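Local coordinates for protein glucoamylase (Thermoanaerobacterium thermosaccharolyticum, PDB 1LF6) that hydrolyses starch-type alpha-1,4-glucans, probably from their non-reducing ends with release of beta-D-glucose, as a bacterial glucoamylase of glycoside hydrolase family 15, at residues E61-Y64 / T69-V72; L153-H158 / V186-S191; V558-I563 / P571-Y576. One frame throughout, in Å; residues are numbered along the deposited sequence.

Along the chain the three contacts come in series, none enclosing another. Interactions 1 and 2 belong to the N-terminal beta-sandwich: their centres are about 10 Å apart, and strands 70-80 and 150-157 are neighbours in one antiparallel sheet. They touch directly, Asp71 O lying 2.7 Å from His158 N in a probable hydrogen bond. Interaction 1 pairs strands within that sheet, whereas interaction 2 spans the core to strand 186-192 of the other sheet. Interaction 3 lies in the catalytic family 15 part, which carries the (alpha/alpha) barrel, across the chain's centre from both, its centre about 37 Å from interaction 1 and about 45 Å from interaction 2. The contacts thus sample both parts of the enzyme.

Interaction 1: residues E61-Y64 / T69-V72; sequences EVYY and TADV
Val62 O accepts the backbone N-H of Asp71 at 2.9 Å, a nearly straight bond (169° at the hydrogen), while the CA-H of Ala70 leans on the same oxygen. The second backbone bond, from Tyr64 N to Thr69 O at 3.0 Å, lies closer to the turn, and Thr69 O also receives a CA-H contact from Tyr63. Together they join the two arms of an antiparallel beta hairpin, in which Tyr63 and Ala70 form a non-hydrogen-bonded pair. On their face of the sheet the methyl of Ala70 sits over the Tyr63 ring in a CH-pi contact, CB 4.0 Å from the ring centroid. The phenol oxygen of Tyr63 reaches beyond the hairpin to His338. On the other face Val62 and Val72 stand side by side, pointing the same way, with their CB atoms 3.7 Å apart. The two valines share one rotamer (chi1 -176° and -180°), which sets CG2 beside the backbone nitrogen in each and lets the CG2 methyls meet. The Asp71 carboxylate turns back to the end of the first arm, where OD1 lies at the edge of the Tyr64 ring, in its plane. Its other oxygen, OD2, takes the backbone N-H of Lys160. Strand 58-63 is flanked on its far side by strand 51-55, and strand 70-80 by strand 150-157. Phe250 of strand 243-251, in the other sheet of the sandwich, stacks on Tyr64 and touches Val62 and Asp71.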
loop_
_atom_site.group_PDB
_atom_site.type_symbol
_atom_site.label_atom_id
_atom_site.label_comp_id
_atom_site.label_asym_id
_atom_site.label_seq_id
_atom_site.Cartn_x
_atom_site.Cartn_y
_atom_site.Cartn_z
ATOM N N GLU A 61 0.307 -10.147 6.993
ATOM C CA GLU A 61 -0.585 -10.628 5.940
ATOM C C GLU A 61 0.144 -11.274 4.759
ATOM O O GLU A 61 1.210 -10.815 4.339
ATOM C CB GLU A 61 -1.457 -9.494 5.391
ATOM C CG GLU A 61 -2.529 -8.969 6.330
ATOM C CD GLU A 61 -2.031 -7.862 7.240
ATOM O OE1 GLU A 61 -0.901 -7.388 7.036
ATOM O OE2 GLU A 61 -2.782 -7.463 8.155
ATOM N N VAL A 62 -0.443 -12.350 4.238
ATOM C CA VAL A 62 0.098 -13.057 3.083
ATOM C C VAL A 62 -1.072 -13.192 2.122
ATOM O O VAL A 62 -2.176 -13.569 2.524
ATOM C CB VAL A 62 0.638 -14.465 3.448
ATOM C CG1 VAL A 62 1.269 -15.107 2.220
ATOM C CG2 VAL A 62 1.665 -14.362 4.568
ATOM N N TYR A 63 -0.831 -12.888 0.854
ATOM C CA TYR A 63 -1.883 -12.915 -0.157
ATOM C C TYR A 63 -1.751 -14.003 -1.216
ATOM O O TYR A 63 -0.647 -14.323 -1.660
ATOM C CB TYR A 63 -1.936 -11.551 -0.851
ATOM C CG TYR A 63 -2.187 -10.397 0.095
ATOM C CD1 TYR A 63 -3.424 -9.751 0.126
ATOM C CD2 TYR A 63 -1.198 -9.967 0.978
ATOM C CE1 TYR A 63 -3.669 -8.704 1.016
ATOM C CE2 TYR A 63 -1.432 -8.924 1.874
ATOM C CZ TYR A 63 -2.668 -8.297 1.887
ATOM O OH TYR A 63 -2.899 -7.261 2.772
ATOM N N TYR A 64 -2.901 -14.537 -1.625
ATOM C CA TYR A 64 -3.004 -15.577 -2.644
ATOM C C TYR A 64 -4.476 -15.864 -2.919
ATOM O O TYR A 64 -5.284 -15.928 -1.992
ATOM C CB TYR A 64 -2.309 -16.874 -2.192
ATOM C CG TYR A 64 -2.797 -18.112 -2.929
ATOM C CD1 TYR A 64 -3.939 -18.794 -2.505
ATOM C CD2 TYR A 64 -2.147 -18.573 -4.076
ATOM C CE1 TYR A 64 -4.423 -19.898 -3.199
ATOM C CE2 TYR A 64 -2.626 -19.683 -4.782
ATOM C CZ TYR A 64 -3.764 -20.338 -4.335
ATOM O OH TYR A 64 -4.248 -21.433 -5.017
ATOM N N THR A 69 -6.548 -10.701 -1.892
ATOM C CA THR A 69 -7.028 -11.857 -1.141
ATOM C C THR A 69 -6.018 -12.244 -0.059
ATOM O O THR A 69 -5.083 -13.013 -0.305
ATOM C CB THR A 69 -7.269 -13.071 -2.065
ATOM O OG1 THR A 69 -8.093 -12.670 -3.164
ATOM C CG2 THR A 69 -7.986 -14.193 -1.306
ATOM N N ALA A 70 -6.195 -11.680 1.132
ATOM C CA ALA A 70 -5.320 -11.980 2.254
ATOM C C ALA A 70 -5.819 -13.294 2.841
ATOM O O ALA A 70 -7.023 -13.509 2.967
ATOM C CB ALA A 70 -5.392 -10.872 3.291
ATOM N N ASP A 71 -4.891 -14.173 3.193
ATOM C CA ASP A 71 -5.245 -15.477 3.734
ATOM C C ASP A 71 -4.591 -15.730 5.075
ATOM O O ASP A 71 -4.941 -16.676 5.777
ATOM C CB ASP A 71 -4.804 -16.571 2.765
ATOM C CG ASP A 71 -5.445 -16.442 1.409
ATOM O OD1 ASP A 71 -4.706 -16.301 0.413
ATOM O OD2 ASP A 71 -6.691 -16.481 1.336
ATOM N N VAL A 72 -3.635 -14.879 5.426
ATOM C CA VAL A 72 -2.898 -15.030 6.668
ATOM C C VAL A 72 -2.845 -13.732 7.464
ATOM O O VAL A 72 -2.730 -12.649 6.894
ATOM C CB VAL A 72 -1.452 -15.488 6.367
ATOM C CG1 VAL A 72 -0.671 -15.661 7.657
ATOM C CG2 VAL A 72 -1.478 -16.783 5.566
#

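Interaction 2: residues L153-H158 / V186-S191; sequences LAYDPH and VYTALS
Tyr155 OH and Thr188 OG1 meet at 3.0 Å in a hydrogen bond that either hydroxyl could donate. It links segments 153-157 and 186-191, which run almost antiparallel (176°) with their axes no closer than 10.2 Å, too far for backbone pairing. Side chains therefore make the whole connection. The Thr188 hydroxyl approaches the Tyr155 ring at its edge, near the ring plane, with CE2 as well as the phenol oxygen beside it. Thr188 holds OG1 between its backbone nitrogen and carbonyl carbon (chi1 70°), which presents the hydroxyl to the phenol while CB and CG2 also pack against Tyr155 OH.

Next to this polar bridge is an apolar patch. Leu190 CD1 lies 3.7 Å from Tyr155 CB and also reaches CG and CD2 of the ring, the two side chains lying alongside and running opposite ways. Leu153 adds a looser contact, its CD2 4.4 Å from Leu190 CD1. Tyr155 extends with CG anti to the backbone nitrogen (chi1 166°), carrying the phenol across the interior from one strand to the other. Within the same strand, Pro157 CD lies 3.9 Å above the plane of the Tyr155 ring, on one face, nearer the ring's margin than its centre. Val72 and Ile75 of strand 70-80 also touch Tyr155, and Trp196 packs on Leu190.

The contact is a buried join between the two sheets of the N-terminal beta-sandwich. Strand 150-157 lies between strands 70-80 and 230-236 in one sheet; strand 186-192 lies between strands 176-183 and 243-251 in the other, with helix 254-266 touching Ala189 and Ser191.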
loop_
_atom_site.group_PDB
_atom_site.type_symbol
_atom_site.label_atom_id
_atom_site.label_comp_id
_atom_site.label_asym_id
_atom_site.label_seq_id
_atom_site.Cartn_x
_atom_site.Cartn_y
_atom_site.Cartn_z
ATOM N N LEU A 153 6.025 -22.122 16.995
ATOM C CA LEU A 153 5.587 -21.348 15.844
ATOM C C LEU A 153 4.065 -21.259 15.870
ATOM O O LEU A 153 3.382 -22.278 15.986
ATOM C CB LEU A 153 6.043 -22.031 14.550
ATOM C CG LEU A 153 5.737 -21.321 13.227
ATOM C CD1 LEU A 153 6.474 -19.994 13.187
ATOM C CD2 LEU A 153 6.161 -22.198 12.055
ATOM N N ALA A 154 3.537 -20.041 15.766
ATOM C CA ALA A 154 2.091 -19.827 15.776
ATOM C C ALA A 154 1.636 -19.239 14.448
ATOM O O ALA A 154 1.955 -18.098 14.118
ATOM C CB ALA A 154 1.704 -18.900 16.921
ATOM N N TYR A 155 0.897 -20.038 13.688
ATOM C CA TYR A 155 0.380 -19.637 12.387
ATOM C C TYR A 155 -1.101 -19.293 12.511
ATOM O O TYR A 155 -1.897 -20.125 12.940
ATOM C CB TYR A 155 0.570 -20.783 11.387
ATOM C CG TYR A 155 -0.201 -20.635 10.096
ATOM C CD1 TYR A 155 -0.071 -19.493 9.308
ATOM C CD2 TYR A 155 -1.058 -21.646 9.655
ATOM C CE1 TYR A 155 -0.772 -19.361 8.112
ATOM C CE2 TYR A 155 -1.761 -21.523 8.460
ATOM C CZ TYR A 155 -1.613 -20.376 7.694
ATOM O OH TYR A 155 -2.299 -20.254 6.509
ATOM N N ASP A 156 -1.472 -18.071 12.132
ATOM C CA ASP A 156 -2.869 -17.653 12.213
ATOM C C ASP A 156 -3.493 -17.454 10.836
ATOM O O ASP A 156 -3.331 -16.407 10.212
ATOM C CB ASP A 156 -2.994 -16.358 13.012
ATOM C CG ASP A 156 -4.435 -15.957 13.239
ATOM O OD1 ASP A 156 -4.662 -14.919 13.885
ATOM O OD2 ASP A 156 -5.346 -16.680 12.777
ATOM N N PRO A 157 -4.224 -18.461 10.345
ATOM C CA PRO A 157 -4.842 -18.317 9.030
ATOM C C PRO A 157 -6.139 -17.513 9.043
ATOM O O PRO A 157 -6.990 -17.694 9.919
ATOM C CB PRO A 157 -5.066 -19.761 8.604
ATOM C CG PRO A 157 -5.402 -20.425 9.897
ATOM C CD PRO A 157 -4.385 -19.836 10.854
ATOM N N HIS A 158 -6.265 -16.612 8.073
ATOM C CA HIS A 158 -7.464 -15.795 7.894
ATOM C C HIS A 158 -7.796 -15.928 6.419
ATOM O O HIS A 158 -7.792 -14.943 5.680
ATOM C CB HIS A 158 -7.195 -14.326 8.215
ATOM C CG HIS A 158 -7.204 -14.015 9.677
ATOM N ND1 HIS A 158 -7.424 -12.745 10.163
ATOM C CD2 HIS A 158 -7.006 -14.805 10.760
ATOM C CE1 HIS A 158 -7.361 -12.764 11.482
ATOM N NE2 HIS A 158 -7.108 -14.002 11.870
ATOM N N VAL A 186 -9.783 -22.117 -1.097
ATOM C CA VAL A 186 -8.410 -21.775 -0.738
ATOM C C VAL A 186 -7.831 -22.636 0.379
ATOM O O VAL A 186 -8.365 -22.677 1.486
ATOM C CB VAL A 186 -8.299 -20.291 -0.324
ATOM C CG1 VAL A 186 -6.854 -19.956 0.026
ATOM C CG2 VAL A 186 -8.792 -19.399 -1.451
ATOM N N TYR A 187 -6.723 -23.309 0.084
ATOM C CA TYR A 187 -6.057 -24.174 1.056
ATOM C C TYR A 187 -4.618 -23.734 1.304
ATOM O O TYR A 187 -3.935 -23.263 0.394
ATOM C CB TYR A 187 -6.023 -25.625 0.554
ATOM C CG TYR A 187 -7.369 -26.295 0.397
ATOM C CD1 TYR A 187 -7.782 -27.285 1.288
ATOM C CD2 TYR A 187 -8.216 -25.962 -0.658
ATOM C CE1 TYR A 187 -9.006 -27.931 1.132
ATOM C CE2 TYR A 187 -9.444 -26.602 -0.824
ATOM C CZ TYR A 187 -9.831 -27.584 0.074
ATOM O OH TYR A 187 -11.048 -28.208 -0.090
ATOM N N THR A 188 -4.163 -23.901 2.540
ATOM C CA THR A 188 -2.795 -23.568 2.904
ATOM C C THR A 188 -2.172 -24.781 3.584
ATOM O O THR A 188 -2.851 -25.542 4.281
ATOM C CB THR A 188 -2.717 -22.368 3.874
ATOM O OG1 THR A 188 -3.211 -22.751 5.165
ATOM C CG2 THR A 188 -3.533 -21.198 3.335
ATOM N N ALA A 189 -0.874 -24.954 3.374
ATOM C CA ALA A 189 -0.142 -26.066 3.959
ATOM C C ALA A 189 1.128 -25.535 4.606
ATOM O O ALA A 189 1.965 -24.925 3.939
ATOM C CB ALA A 189 0.203 -27.083 2.877
ATOM N N LEU A 190 1.262 -25.758 5.909
ATOM C CA LEU A 190 2.434 -25.309 6.649
ATOM C C LEU A 190 3.345 -26.519 6.873
ATOM O O LEU A 190 2.902 -27.538 7.402
ATOM C CB LEU A 190 2.010 -24.732 7.998
ATOM C CG LEU A 190 2.933 -23.743 8.710
ATOM C CD1 LEU A 190 2.523 -23.654 10.165
ATOM C CD2 LEU A 190 4.370 -24.184 8.611
ATOM N N SER A 191 4.609 -26.403 6.477
ATOM C CA SER A 191 5.555 -27.504 6.638
ATOM C C SER A 191 6.905 -27.060 7.186
ATOM O O SER A 191 7.222 -25.869 7.217
ATOM C CB SER A 191 5.761 -28.220 5.301
ATOM O OG SER A 191 6.345 -27.353 4.343
#

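Interaction 3: residues V558-I563 / P571-Y576; sequences VVDSTI and PSWYRY
Trp573 and Asp560 make the side-chain hydrogen bond of this contact: the indole NE1 donates to Asp560 OD1 at 2.7 Å, with 163° at the hydrogen. The oxygen lies nearly in the indole plane, so the N-H points at it squarely, although the carboxylate itself is turned 42° from the ring. OD1 also forms a salt bridge with Arg606 of helix 600-612, so one carboxylate oxygen serves an indole and a guanidinium group. The Tyr574 phenol makes a hydrogen bond outside the two segments, to the Glu640 carboxylate.

Backbone bonding occurs where the chain leaves the helix. Ile563 O accepts Tyr574 N at 3.1 Å, in the carbonyl plane, and the CA-H of Trp573 approaches the same oxygen. Further back, Val559 O takes the N-H groups of both Thr562 and Ile563, while the Thr562 hydroxyl bonds to Val558 O.

Apolar contacts flank these bonds. Val559 CG1 meets Trp573 CD1 at 3.7 Å, the valine standing roughly perpendicular to the tryptophan side chain. Ile563 CB packs 3.9 Å from Tyr574 CD2, and Ile563 CA lies at that ring's edge, in plane. With CG1 of Ile563 between the backbone nitrogen and carbonyl carbon (chi1 56°), its CD1 reaches Tyr574 O and Tyr576 CA.

The charge of Arg606 would be expected to favour the ionised form of Asp560, which can then accept from both groups. Together with the bond at Ile563 O, the indole bond ties the end of helix 550-562 to the chain leading to Tyr576, whose side chain is about 6 Å from that of Glu435, the probable catalytic proton acceptor.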
loop_
_atom_site.group_PDB
_atom_site.type_symbol
_atom_site.label_atom_id
_atom_site.label_comp_id
_atom_site.label_asym_id
_atom_site.label_seq_id
_atom_site.Cartn_x
_atom_site.Cartn_y
_atom_site.Cartn_z
ATOM N N VAL A 558 -0.639 31.280 3.360
ATOM C CA VAL A 558 -1.693 30.833 4.257
ATOM C C VAL A 558 -1.533 29.358 4.612
ATOM O O VAL A 558 -1.733 28.957 5.764
ATOM C CB VAL A 558 -3.083 31.065 3.622
ATOM C CG1 VAL A 558 -4.168 30.533 4.528
ATOM C CG2 VAL A 558 -3.290 32.553 3.370
ATOM N N VAL A 559 -1.177 28.547 3.621
ATOM C CA VAL A 559 -0.981 27.125 3.850
ATOM C C VAL A 559 0.160 26.868 4.837
ATOM O O VAL A 559 0.007 26.085 5.772
ATOM C CB VAL A 559 -0.686 26.389 2.526
ATOM C CG1 VAL A 559 -0.170 24.989 2.804
ATOM C CG2 VAL A 559 -1.958 26.325 1.689
ATOM N N ASP A 560 1.301 27.522 4.636
ATOM C CA ASP A 560 2.430 27.316 5.533
ATOM C C ASP A 560 2.209 27.892 6.932
ATOM O O ASP A 560 2.803 27.423 7.905
ATOM C CB ASP A 560 3.711 27.890 4.925
ATOM C CG ASP A 560 4.185 27.089 3.719
ATOM O OD1 ASP A 560 3.688 25.957 3.540
ATOM O OD2 ASP A 560 5.054 27.580 2.973
ATOM N N SER A 561 1.347 28.897 7.037
ATOM C CA SER A 561 1.061 29.510 8.332
ATOM C C SER A 561 0.043 28.698 9.121
ATOM O O SER A 561 -0.043 28.817 10.336
ATOM C CB SER A 561 0.509 30.927 8.147
ATOM O OG SER A 561 1.453 31.746 7.489
ATOM N N THR A 562 -0.720 27.854 8.436
ATOM C CA THR A 562 -1.754 27.092 9.121
ATOM C C THR A 562 -1.603 25.576 9.177
ATOM O O THR A 562 -1.986 24.956 10.168
ATOM C CB THR A 562 -3.141 27.406 8.509
ATOM O OG1 THR A 562 -3.192 26.916 7.165
ATOM C CG2 THR A 562 -3.378 28.905 8.478
ATOM N N ILE A 563 -1.051 24.968 8.132
ATOM C CA ILE A 563 -0.944 23.516 8.127
ATOM C C ILE A 563 0.416 22.940 7.766
ATOM O O ILE A 563 0.515 21.812 7.270
ATOM C CB ILE A 563 -2.023 22.894 7.206
ATOM C CG1 ILE A 563 -1.913 23.482 5.799
ATOM C CG2 ILE A 563 -3.420 23.171 7.783
ATOM C CD1 ILE A 563 -2.892 22.883 4.800
ATOM N N PRO A 571 10.159 19.068 6.881
ATOM C CA PRO A 571 8.806 19.606 6.819
ATOM C C PRO A 571 7.782 18.711 6.139
ATOM O O PRO A 571 8.108 17.927 5.242
ATOM C CB PRO A 571 9.005 20.895 6.049
ATOM C CG PRO A 571 10.000 20.455 5.002
ATOM C CD PRO A 571 11.004 19.648 5.818
ATOM N N SER A 572 6.539 18.826 6.596
ATOM C CA SER A 572 5.423 18.104 5.995
ATOM C C SER A 572 4.169 18.942 6.235
ATOM O O SER A 572 4.199 19.905 7.001
ATOM C CB SER A 572 5.258 16.706 6.586
ATOM O OG SER A 572 4.458 15.910 5.714
ATOM N N TRP A 573 3.078 18.582 5.576
ATOM C CA TRP A 573 1.834 19.324 5.690
ATOM C C TRP A 573 0.632 18.421 5.947
ATOM O O TRP A 573 0.671 17.231 5.632
ATOM C CB TRP A 573 1.570 20.091 4.390
ATOM C CG TRP A 573 2.510 21.219 4.124
ATOM C CD1 TRP A 573 2.237 22.548 4.249
ATOM C CD2 TRP A 573 3.889 21.128 3.728
ATOM N NE1 TRP A 573 3.353 23.294 3.961
ATOM C CE2 TRP A 573 4.384 22.449 3.640
ATOM C CE3 TRP A 573 4.756 20.058 3.444
ATOM C CZ2 TRP A 573 5.706 22.734 3.279
ATOM C CZ3 TRP A 573 6.072 20.340 3.086
ATOM C CH2 TRP A 573 6.532 21.670 3.007
ATOM N N TYR A 574 -0.427 18.990 6.528
ATOM C CA TYR A 574 -1.686 18.264 6.748
ATOM C C TYR A 574 -2.404 18.417 5.407
ATOM O O TYR A 574 -2.060 19.301 4.620
ATOM C CB TYR A 574 -2.554 18.947 7.809
ATOM C CG TYR A 574 -2.013 18.924 9.218
ATOM C CD1 TYR A 574 -2.180 17.807 10.029
ATOM C CD2 TYR A 574 -1.346 20.034 9.747
ATOM C CE1 TYR A 574 -1.703 17.792 11.336
ATOM C CE2 TYR A 574 -0.863 20.028 11.053
ATOM C CZ TYR A 574 -1.046 18.905 11.841
ATOM O OH TYR A 574 -0.582 18.897 13.137
ATOM N N ARG A 575 -3.408 17.583 5.157
ATOM C CA ARG A 575 -4.176 17.661 3.911
ATOM C C ARG A 575 -5.002 18.950 3.873
ATOM O O ARG A 575 -5.251 19.502 2.805
ATOM C CB ARG A 575 -5.132 16.475 3.796
ATOM C CG ARG A 575 -4.490 15.121 3.997
ATOM C CD ARG A 575 -5.552 14.129 4.471
ATOM N NE ARG A 575 -6.261 13.474 3.398
ATOM C CZ ARG A 575 -7.453 12.896 3.531
ATOM N NH1 ARG A 575 -8.021 12.309 2.488
ATOM N NH2 ARG A 575 -8.091 12.934 4.688
ATOM N N TYR A 576 -5.443 19.403 5.046
ATOM C CA TYR A 576 -6.239 20.632 5.188
ATOM C C TYR A 576 -6.543 20.839 6.667
ATOM O O TYR A 576 -6.435 19.900 7.454
ATOM C CB TYR A 576 -7.548 20.531 4.389
ATOM C CG TYR A 576 -8.409 19.335 4.741
ATOM C CD1 TYR A 576 -9.262 19.358 5.850
ATOM C CD2 TYR A 576 -8.357 18.168 3.978
ATOM C CE1 TYR A 576 -10.035 18.252 6.189
ATOM C CE2 TYR A 576 -9.130 17.051 4.312
ATOM C CZ TYR A 576 -9.964 17.104 5.417
ATOM O OH TYR A 576 -10.716 16.001 5.753
#